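Local coordinates for protein nickel-dependent hydrogenase large subunit (Allochromatium vinosum, PDB 3MYR) that forms the catalytic subunit of a membrane-bound [NiFe] hydrogenase, oxidising molecular hydrogen at a nickel-iron centre and passing the electrons to its iron-sulfur partner subunit, at residues E42-L45 against K46-P50; A53-F56 against V57-C61; K461-E465 against T466-P470; A71-R74 against A75-A79. One frame throughout, in Å; residues are numbered along the deposited sequence.

In the fold
All four contacts are local and run in series along the chain, so none nests in or crosses another. Interaction 1 comes first, turning the chain out of helix 41-44 beside the magnesium. Interaction 2 follows on helix 53-58, which leads to the nickel ligand C61; L45 and R48 of interaction 1 pack on its F56, and L45 also meets V57. Interaction 4 lies on the next helix, 67-80, whose S72 and V73 pack against W54 and V57 of interaction 2. Far later comes interaction 3, a turn in the loop between helix 426-456 and strand 476-485, where P470 touches D49 of interaction 1.

Interaction 1. Residues E42-L45 against K46-P50; sequences ETIL and KGRDP. With MG (magnesium ion), chain O.
R48 reaches back along the chain to I44 with its side chain. NE donates to I44 O at 2.7 Å with an N-H...O angle of 165°; the oxygen lies near the guanidinium plane, while NE sits above the carbonyl plane. CG of R48 is anti to its own carbonyl carbon (chi1 -68°) and the chain runs extended to NE, which carries the guanidinium alongside I44. Two backbone bonds shape the turn: K46 N to T43 O at 3.2 Å, and R48 N to L45 O at 3.1 Å, the latter closing a type II beta turn with G47 at a positive phi. In van der Waals contact, the I44 methyl CG2 lies 3.7 Å from R48 NH2. That nitrogen also forms a salt bridge with D257 of the small subunit, joining this turn to the subunit interface. The remaining kind of bond is to metal: E42 OE2 binds magnesium at 2.0 Å, and OE1, also hydrogen-bonded to T350 OG1, accepts a 2.6 Å bond from a water that is itself a magnesium ligand. With three waters, A506 O and H561 NE2, E42 completes the six-coordinate magnesium site at the C terminus of the large subunit.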
loop_
_atom_site.group_PDB
_atom_site.type_symbol
_atom_site.label_atom_id
_atom_site.label_comp_id
_atom_site.label_asym_id
_atom_site.label_seq_id
_atom_site.Cartn_x
_atom_site.Cartn_y
_atom_site.Cartn_z
ATOM N N GLU B 42 15.377 -1.897 -6.923
ATOM C CA GLU B 42 15.949 -1.343 -8.156
ATOM C C GLU B 42 17.123 -2.188 -8.656
ATOM O O GLU B 42 17.274 -2.435 -9.858
ATOM C CB GLU B 42 16.329 0.139 -7.958
ATOM C CG GLU B 42 15.096 1.094 -7.841
ATOM C CD GLU B 42 15.417 2.368 -7.029
ATOM O OE1 GLU B 42 16.378 2.266 -6.210
ATOM O OE2 GLU B 42 14.694 3.427 -7.156
ATOM N N THR B 43 17.915 -2.664 -7.709
ATOM C CA THR B 43 19.090 -3.473 -7.995
ATOM C C THR B 43 18.657 -4.845 -8.456
ATOM O O THR B 43 19.205 -5.371 -9.438
ATOM C CB THR B 43 19.890 -3.583 -6.706
ATOM O OG1 THR B 43 20.377 -2.269 -6.389
ATOM C CG2 THR B 43 21.087 -4.562 -6.836
ATOM N N ILE B 44 17.595 -5.372 -7.837
ATOM C CA ILE B 44 17.033 -6.677 -8.258
ATOM C C ILE B 44 16.609 -6.710 -9.722
ATOM O O ILE B 44 16.882 -7.691 -10.458
ATOM C CB ILE B 44 15.946 -7.123 -7.287
ATOM C CG1 ILE B 44 16.638 -7.460 -5.942
ATOM C CG2 ILE B 44 15.131 -8.408 -7.827
ATOM C CD1 ILE B 44 15.657 -7.498 -4.709
ATOM N N LEU B 45 16.086 -5.592 -10.212
ATOM C CA LEU B 45 15.641 -5.534 -11.620
ATOM C C LEU B 45 16.690 -5.562 -12.679
ATOM O O LEU B 45 16.326 -5.797 -13.824
ATOM C CB LEU B 45 14.850 -4.241 -11.879
ATOM C CG LEU B 45 13.511 -4.162 -11.189
ATOM C CD1 LEU B 45 13.084 -2.706 -11.020
ATOM C CD2 LEU B 45 12.444 -5.101 -11.955
ATOM N N LYS B 46 17.920 -5.088 -12.382
ATOM C CA LYS B 46 18.915 -4.940 -13.435
ATOM C C LYS B 46 19.052 -6.259 -14.201
ATOM O O LYS B 46 19.146 -7.304 -13.574
ATOM C CB LYS B 46 20.320 -4.582 -12.866
ATOM C CG LYS B 46 20.357 -3.186 -12.211
ATOM C CD LYS B 46 21.607 -2.343 -12.559
ATOM C CE LYS B 46 21.366 -0.856 -12.106
ATOM N NZ LYS B 46 21.960 0.225 -13.021
ATOM N N GLY B 47 19.114 -6.199 -15.535
ATOM C CA GLY B 47 19.375 -7.392 -16.341
ATOM C C GLY B 47 18.105 -8.124 -16.712
ATOM O O GLY B 47 18.146 -8.982 -17.559
ATOM N N ARG B 48 16.962 -7.766 -16.140
ATOM C CA ARG B 48 15.737 -8.554 -16.367
ATOM C C ARG B 48 14.968 -8.049 -17.574
ATOM O O ARG B 48 15.356 -7.058 -18.156
ATOM C CB ARG B 48 14.885 -8.525 -15.091
ATOM C CG ARG B 48 15.596 -9.315 -13.965
ATOM C CD ARG B 48 14.696 -9.333 -12.718
ATOM N NE ARG B 48 15.449 -9.744 -11.511
ATOM C CZ ARG B 48 15.558 -11.000 -11.091
ATOM N NH1 ARG B 48 14.980 -12.009 -11.758
ATOM N NH2 ARG B 48 16.155 -11.230 -9.939
ATOM N N ASP B 49 13.896 -8.755 -17.946
ATOM C CA ASP B 49 13.038 -8.369 -19.044
ATOM C C ASP B 49 12.121 -7.201 -18.652
ATOM O O ASP B 49 11.401 -7.313 -17.674
ATOM C CB ASP B 49 12.184 -9.548 -19.465
ATOM C CG ASP B 49 11.504 -9.318 -20.857
ATOM O OD1 ASP B 49 10.875 -8.247 -21.102
ATOM O OD2 ASP B 49 11.699 -10.166 -21.745
ATOM N N PRO B 50 12.153 -6.063 -19.380
ATOM C CA PRO B 50 11.258 -4.897 -19.099
ATOM C C PRO B 50 9.792 -5.287 -19.080
ATOM O O PRO B 50 9.021 -4.637 -18.346
ATOM C CB PRO B 50 11.460 -3.970 -20.326
ATOM C CG PRO B 50 12.998 -4.269 -20.663
ATOM C CD PRO B 50 13.074 -5.784 -20.516
HETATM MG MG MG O . 14.312 4.921 -5.881
HETATM O O HOH W 1 16.022 4.337 -4.723
HETATM O O HOH W 2 19.356 -8.727 -11.133
HETATM O O HOH W 3 15.574 6.047 -7.059
HETATM O O HOH W 4 14.070 6.540 -4.579
#

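Interaction 2. Residues A53-F56 against V57-C61; sequences AWAF and VQRIC
W54 and Q58, one helical turn apart, run alongside one another in the same direction, with the indole and amide planes 67° apart. The end of the Q58 side chain comes to the edge of the six-membered ring near CZ3. A55 CB covers one face of the same indole, 3.8 Å above its plane and displaced from the ring centre. R59 bends at chi2 (64°) and folds back over the last turn, bringing NH1 to A55 O at 3.2 Å; the donor lies in the carbonyl plane on a lone pair, but the N-H...O angle is only 139°. Its NH2 bonds C147 O of the small subunit, and the side chain touches the [4Fe-4S] cluster. V57 turns CG2 back over A53 O, 3.4 Å away. Beneath these side chains run the helical bonds V57 N to A53 O and Q58 N to W54 O, both 2.9 Å; R59 N to F56 O is weak, and the chain then runs on to the nickel ligand C61. Helix 53-58 packs on helix 67-80 through S72, on strand 500-507 through A53 and V57, and on I44 of helix 41-44 through F56, with the small subunit on W54, A55 and F56.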
loop_
_atom_site.group_PDB
_atom_site.type_symbol
_atom_site.label_atom_id
_atom_site.label_comp_id
_atom_site.label_asym_id
_atom_site.label_seq_id
_atom_site.Cartn_x
_atom_site.Cartn_y
_atom_site.Cartn_z
ATOM N N ALA B 53 9.057 -6.218 -15.450
ATOM C CA ALA B 53 9.311 -5.272 -14.368
ATOM C C ALA B 53 8.049 -5.003 -13.495
ATOM O O ALA B 53 8.147 -4.975 -12.269
ATOM C CB ALA B 53 9.922 -3.970 -14.899
ATOM N N TRP B 54 6.887 -4.843 -14.117
ATOM C CA TRP B 54 5.714 -4.424 -13.394
ATOM C C TRP B 54 5.438 -5.370 -12.251
ATOM O O TRP B 54 4.970 -4.914 -11.200
ATOM C CB TRP B 54 4.461 -4.243 -14.242
ATOM C CG TRP B 54 3.953 -5.573 -14.730
ATOM C CD1 TRP B 54 4.252 -6.174 -15.942
ATOM C CD2 TRP B 54 3.094 -6.488 -14.044
ATOM N NE1 TRP B 54 3.652 -7.389 -16.026
ATOM C CE2 TRP B 54 2.935 -7.624 -14.895
ATOM C CE3 TRP B 54 2.494 -6.503 -12.759
ATOM C CZ2 TRP B 54 2.162 -8.763 -14.526
ATOM C CZ3 TRP B 54 1.714 -7.659 -12.387
ATOM C CH2 TRP B 54 1.580 -8.759 -13.257
ATOM N N ALA B 55 5.647 -6.672 -12.463
ATOM C CA ALA B 55 5.333 -7.680 -11.427
ATOM C C ALA B 55 6.278 -7.599 -10.238
ATOM O O ALA B 55 5.840 -7.758 -9.103
ATOM C CB ALA B 55 5.397 -9.100 -12.021
ATOM N N PHE B 56 7.568 -7.300 -10.495
ATOM C CA PHE B 56 8.522 -6.988 -9.401
ATOM C C PHE B 56 8.173 -5.692 -8.678
ATOM O O PHE B 56 8.107 -5.661 -7.439
ATOM C CB PHE B 56 9.973 -6.857 -9.937
ATOM C CG PHE B 56 10.578 -8.148 -10.405
ATOM C CD1 PHE B 56 10.180 -8.733 -11.637
ATOM C CD2 PHE B 56 11.564 -8.795 -9.618
ATOM C CE1 PHE B 56 10.703 -9.945 -12.064
ATOM C CE2 PHE B 56 12.146 -10.041 -10.042
ATOM C CZ PHE B 56 11.720 -10.626 -11.286
ATOM N N VAL B 57 7.999 -4.583 -9.402
ATOM C CA VAL B 57 7.847 -3.319 -8.673
ATOM C C VAL B 57 6.434 -3.139 -8.082
ATOM O O VAL B 57 6.239 -2.400 -7.124
ATOM C CB VAL B 57 8.221 -2.095 -9.503
ATOM C CG1 VAL B 57 9.685 -2.204 -9.878
ATOM C CG2 VAL B 57 7.372 -2.031 -10.816
ATOM N N GLN B 58 5.455 -3.871 -8.577
ATOM C CA GLN B 58 4.221 -3.856 -7.846
ATOM C C GLN B 58 4.422 -4.263 -6.380
ATOM O O GLN B 58 3.758 -3.712 -5.471
ATOM C CB GLN B 58 3.159 -4.732 -8.504
ATOM C CG GLN B 58 1.790 -4.476 -7.803
ATOM C CD GLN B 58 0.592 -5.119 -8.495
ATOM O OE1 GLN B 58 0.675 -6.217 -9.101
ATOM N NE2 GLN B 58 -0.536 -4.468 -8.358
ATOM N N ARG B 59 5.313 -5.229 -6.157
ATOM C CA ARG B 59 5.640 -5.723 -4.814
ATOM C C ARG B 59 6.534 -4.764 -4.022
ATOM O O ARG B 59 6.892 -5.058 -2.888
ATOM C CB ARG B 59 6.262 -7.142 -4.872
ATOM C CG ARG B 59 5.175 -8.250 -4.883
ATOM C CD ARG B 59 4.254 -8.200 -6.160
ATOM N NE ARG B 59 3.522 -9.461 -6.296
ATOM C CZ ARG B 59 2.829 -9.811 -7.373
ATOM N NH1 ARG B 59 2.955 -9.088 -8.494
ATOM N NH2 ARG B 59 2.030 -10.902 -7.346
ATOM N N ILE B 60 6.825 -3.595 -4.572
ATOM C CA ILE B 60 7.265 -2.505 -3.700
ATOM C C ILE B 60 6.269 -2.321 -2.563
ATOM O O ILE B 60 6.650 -2.041 -1.419
ATOM C CB ILE B 60 7.456 -1.186 -4.517
ATOM C CG1 ILE B 60 8.772 -1.364 -5.312
ATOM C CG2 ILE B 60 7.494 0.062 -3.550
ATOM C CD1 ILE B 60 9.010 -0.154 -6.379
ATOM N N CYS B 61 4.975 -2.449 -2.857
ATOM C CA CYS B 61 4.015 -2.117 -1.810
ATOM C C CYS B 61 2.651 -2.669 -2.084
ATOM O O CYS B 61 2.151 -2.536 -3.176
ATOM C CB CYS B 61 3.936 -0.606 -1.562
ATOM S SG CYS B 61 2.955 -0.262 -0.050
#

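Interaction 3. Residues K461-E465 against T466-P470; sequences KTFNE and TLWEP
W468 lies against F463, and the indole is the side chain to follow. Its CB, the first atom, sits 3.3 Å from E465 O, the same oxygen that accepts a 3.0 Å hydrogen bond from W468 N. CG stands anti to the backbone N (chi1 178°), which swings the ring system back toward F463. Farther out, CD2 is 3.9 Å from F463 CZ and lies in the plane of the phenyl ring, at its edge. CE3 comes closer still, 3.6 Å from the same CZ. The pair is an offset edge-to-face contact, the phenyl edge directed at the indole face, with the phenyl and indole six-membered ring centroids 5.6 Å apart and planes at 73°. The bond from W468 N closes a type I beta turn, E465 to W468, in the surface loop that joins helix 426-456 to strand 476-485. A water spans the bend from N464 O to L467 N. K461 NZ ties the approach to the turn's first residue, bonding F463 O and salt-bridging E465 OE1 at 3.1 Å; D204 of the small subunit also salt-bridges that lysine. Both rings meet F203 of the small subunit edge-to-face, as W468 does its Y262, and R51 is a cation-pi partner of W468.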
loop_
_atom_site.group_PDB
_atom_site.type_symbol
_atom_site.label_atom_id
_atom_site.label_comp_id
_atom_site.label_asym_id
_atom_site.label_seq_id
_atom_site.Cartn_x
_atom_site.Cartn_y
_atom_site.Cartn_z
ATOM N N LYS B 461 -11.013 -4.371 -28.585
ATOM C CA LYS B 461 -9.601 -4.548 -28.420
ATOM C C LYS B 461 -9.109 -4.129 -26.991
ATOM O O LYS B 461 -9.534 -3.089 -26.476
ATOM C CB LYS B 461 -8.945 -3.727 -29.519
ATOM C CG LYS B 461 -7.447 -3.870 -29.622
ATOM C CD LYS B 461 -7.130 -4.549 -30.930
ATOM C CE LYS B 461 -5.627 -4.715 -31.094
ATOM N NZ LYS B 461 -5.246 -6.122 -30.739
ATOM N N THR B 462 -8.163 -4.881 -26.408
ATOM C CA THR B 462 -7.655 -4.564 -25.067
ATOM C C THR B 462 -6.121 -4.625 -25.013
ATOM O O THR B 462 -5.511 -4.284 -23.984
ATOM C CB THR B 462 -8.230 -5.567 -23.985
ATOM O OG1 THR B 462 -8.156 -6.902 -24.514
ATOM C CG2 THR B 462 -9.702 -5.258 -23.616
ATOM N N PHE B 463 -5.468 -4.966 -26.128
ATOM C CA PHE B 463 -4.012 -5.157 -26.087
ATOM C C PHE B 463 -3.368 -4.859 -27.412
ATOM O O PHE B 463 -3.765 -5.419 -28.452
ATOM C CB PHE B 463 -3.714 -6.609 -25.650
ATOM C CG PHE B 463 -2.254 -6.963 -25.651
ATOM C CD1 PHE B 463 -1.726 -7.808 -26.632
ATOM C CD2 PHE B 463 -1.410 -6.497 -24.655
ATOM C CE1 PHE B 463 -0.328 -8.191 -26.587
ATOM C CE2 PHE B 463 -0.005 -6.809 -24.644
ATOM C CZ PHE B 463 0.514 -7.663 -25.621
ATOM N N ASN B 464 -2.368 -3.985 -27.390
ATOM C CA ASN B 464 -1.635 -3.616 -28.591
ATOM C C ASN B 464 -0.425 -4.589 -28.593
ATOM O O ASN B 464 0.473 -4.481 -27.733
ATOM C CB ASN B 464 -1.168 -2.159 -28.423
ATOM C CG ASN B 464 -0.289 -1.662 -29.588
ATOM O OD1 ASN B 464 0.075 -0.454 -29.689
ATOM N ND2 ASN B 464 0.146 -2.573 -30.370
ATOM N N GLU B 465 -0.460 -5.608 -29.457
ATOM C CA GLU B 465 0.613 -6.595 -29.513
ATOM C C GLU B 465 1.851 -6.173 -30.321
ATOM O O GLU B 465 2.850 -6.917 -30.389
ATOM C CB GLU B 465 0.105 -7.942 -30.066
ATOM C CG GLU B 465 -0.269 -7.984 -31.639
ATOM C CD GLU B 465 -1.589 -7.163 -32.089
ATOM O OE1 GLU B 465 -2.248 -6.354 -31.332
ATOM O OE2 GLU B 465 -1.973 -7.324 -33.290
ATOM N N THR B 466 1.786 -5.027 -30.983
ATOM C CA THR B 466 2.728 -4.819 -32.099
ATOM C C THR B 466 4.229 -4.815 -31.627
ATOM O O THR B 466 5.119 -5.371 -32.300
ATOM C CB THR B 466 2.300 -3.643 -33.103
ATOM O OG1 THR B 466 3.265 -2.603 -33.079
ATOM C CG2 THR B 466 0.888 -3.064 -32.922
ATOM N N LEU B 467 4.498 -4.298 -30.425
ATOM C CA LEU B 467 5.881 -4.257 -29.922
ATOM C C LEU B 467 6.081 -5.227 -28.729
ATOM O O LEU B 467 6.981 -5.042 -27.898
ATOM C CB LEU B 467 6.337 -2.829 -29.543
ATOM C CG LEU B 467 6.397 -1.834 -30.733
ATOM C CD1 LEU B 467 6.790 -0.445 -30.337
ATOM C CD2 LEU B 467 7.242 -2.301 -31.944
ATOM N N TRP B 468 5.273 -6.274 -28.675
ATOM C CA TRP B 468 5.386 -7.275 -27.592
ATOM C C TRP B 468 6.719 -8.039 -27.609
ATOM O O TRP B 468 7.275 -8.315 -26.560
ATOM C CB TRP B 468 4.210 -8.256 -27.655
ATOM C CG TRP B 468 4.289 -9.320 -26.599
ATOM C CD1 TRP B 468 4.583 -10.658 -26.776
ATOM C CD2 TRP B 468 4.124 -9.118 -25.164
ATOM N NE1 TRP B 468 4.588 -11.284 -25.522
ATOM C CE2 TRP B 468 4.294 -10.360 -24.542
ATOM C CE3 TRP B 468 3.864 -7.982 -24.362
ATOM C CZ2 TRP B 468 4.232 -10.516 -23.133
ATOM C CZ3 TRP B 468 3.761 -8.146 -22.934
ATOM C CH2 TRP B 468 3.956 -9.393 -22.363
ATOM N N GLU B 469 7.248 -8.374 -28.790
ATOM C CA GLU B 469 8.480 -9.141 -28.881
ATOM C C GLU B 469 9.719 -8.234 -28.766
ATOM O O GLU B 469 9.796 -7.210 -29.475
ATOM C CB GLU B 469 8.530 -9.891 -30.238
ATOM C CG GLU B 469 7.409 -10.936 -30.469
ATOM C CD GLU B 469 7.466 -12.089 -29.438
ATOM O OE1 GLU B 469 8.604 -12.391 -28.950
ATOM O OE2 GLU B 469 6.377 -12.690 -29.142
ATOM N N PRO B 470 10.689 -8.583 -27.868
ATOM C CA PRO B 470 11.915 -7.802 -27.711
ATOM C C PRO B 470 12.685 -7.554 -29.038
ATOM O O PRO B 470 13.390 -6.575 -29.160
ATOM C CB PRO B 470 12.777 -8.694 -26.796
ATOM C CG PRO B 470 11.791 -9.411 -25.929
ATOM C CD PRO B 470 10.528 -9.601 -26.791
HETATM O O HOH W 5 3.116 -3.389 -28.284
#

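Interaction 4. Residues A71-R74 against A75-A79; sequences ASVR and AVEDA
V73 and E77 meet within a single helix, 67-80, a buried i to i+4 contact on the helix that follows the nickel-iron ligand loop. The two side chains extend abreast of each other. E77 CG is anti to its carbonyl carbon (chi1 -73°), and the chain beyond it runs extended alongside V73, so that OE2 comes within 3.7 Å of V73 CB. E77 OE1 lies 3.4 Å from V73 O, an approach of two acceptors, the latter already taking the bond from E77 N. The salt bridge of OE2 to R92, together with its bond from the amide of G220, probably offsets that proximity. R74 crosses E77 at a slant and does not pair with it; its NH2 is bridged to D286 and its NH1 bonds I482 O. The i to i+4 backbone bonds continue through the contact: V76 N to S72 O at 3.1 Å, E77 N to V73 O and D78 N to R74 O, both at 2.8 Å, with A75 N shared between A71 O at 2.9 Å and, weakly, S72 O. Such i to i+4 bonding marks an alpha helix, here a buried one whose charged side chains are paired with helix 86-112, strand 281-288 and strand 476-485.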
loop_
_atom_site.group_PDB
_atom_site.type_symbol
_atom_site.label_atom_id
_atom_site.label_comp_id
_atom_site.label_asym_id
_atom_site.label_seq_id
_atom_site.Cartn_x
_atom_site.Cartn_y
_atom_site.Cartn_z
ATOM N N ALA B 71 2.683 2.385 -13.147
ATOM C CA ALA B 71 3.825 3.241 -13.483
ATOM C C ALA B 71 4.858 2.447 -14.317
ATOM O O ALA B 71 5.441 2.976 -15.272
ATOM C CB ALA B 71 4.484 3.751 -12.192
ATOM N N SER B 72 5.042 1.164 -13.963
ATOM C CA SER B 72 5.980 0.316 -14.663
ATOM C C SER B 72 5.602 0.066 -16.108
ATOM O O SER B 72 6.426 0.252 -17.004
ATOM C CB SER B 72 6.180 -1.033 -13.947
ATOM O OG SER B 72 7.203 -1.750 -14.591
ATOM N N VAL B 73 4.356 -0.316 -16.383
ATOM C CA VAL B 73 4.000 -0.671 -17.801
ATOM C C VAL B 73 3.983 0.665 -18.565
ATOM O O VAL B 73 4.317 0.705 -19.755
ATOM C CB VAL B 73 2.616 -1.405 -17.937
ATOM C CG1 VAL B 73 2.675 -2.834 -17.301
ATOM C CG2 VAL B 73 1.527 -0.596 -17.262
ATOM N N ARG B 74 3.581 1.754 -17.917
ATOM C CA ARG B 74 3.640 3.084 -18.585
ATOM C C ARG B 74 5.096 3.494 -18.922
ATOM O O ARG B 74 5.325 4.165 -19.939
ATOM C CB ARG B 74 3.058 4.187 -17.706
ATOM C CG ARG B 74 1.532 4.225 -17.704
ATOM C CD ARG B 74 0.988 5.303 -16.767
ATOM N NE ARG B 74 -0.489 5.343 -16.772
ATOM C CZ ARG B 74 -1.220 6.138 -15.993
ATOM N NH1 ARG B 74 -0.618 6.938 -15.135
ATOM N NH2 ARG B 74 -2.562 6.102 -16.031
ATOM N N ALA B 75 6.063 3.090 -18.072
ATOM C CA ALA B 75 7.471 3.445 -18.319
ATOM C C ALA B 75 7.935 2.721 -19.555
ATOM O O ALA B 75 8.611 3.324 -20.434
ATOM C CB ALA B 75 8.390 3.032 -17.080
ATOM N N VAL B 76 7.615 1.423 -19.617
ATOM C CA VAL B 76 7.923 0.623 -20.805
ATOM C C VAL B 76 7.215 1.122 -22.101
ATOM O O VAL B 76 7.864 1.270 -23.154
ATOM C CB VAL B 76 7.711 -0.894 -20.619
ATOM C CG1 VAL B 76 8.231 -1.629 -21.902
ATOM C CG2 VAL B 76 8.501 -1.407 -19.346
ATOM N N GLU B 77 5.918 1.421 -21.988
ATOM C CA GLU B 77 5.167 1.997 -23.075
ATOM C C GLU B 77 5.780 3.357 -23.500
ATOM O O GLU B 77 5.902 3.630 -24.695
ATOM C CB GLU B 77 3.715 2.169 -22.633
ATOM C CG GLU B 77 2.961 0.785 -22.555
ATOM C CD GLU B 77 1.838 0.739 -21.531
ATOM O OE1 GLU B 77 1.413 1.831 -21.015
ATOM O OE2 GLU B 77 1.352 -0.409 -21.298
ATOM N N ASP B 78 6.256 4.148 -22.538
ATOM C CA ASP B 78 6.898 5.423 -22.881
ATOM C C ASP B 78 8.203 5.160 -23.634
ATOM O O ASP B 78 8.458 5.815 -24.652
ATOM C CB ASP B 78 7.150 6.280 -21.612
ATOM C CG ASP B 78 7.632 7.682 -21.944
ATOM O OD1 ASP B 78 6.835 8.412 -22.538
ATOM O OD2 ASP B 78 8.806 8.073 -21.671
ATOM N N ALA B 79 9.034 4.239 -23.136
ATOM C CA ALA B 79 10.341 3.978 -23.744
ATOM C C ALA B 79 10.215 3.517 -25.198
ATOM O O ALA B 79 11.054 3.871 -26.078
ATOM C CB ALA B 79 11.089 2.908 -22.911
#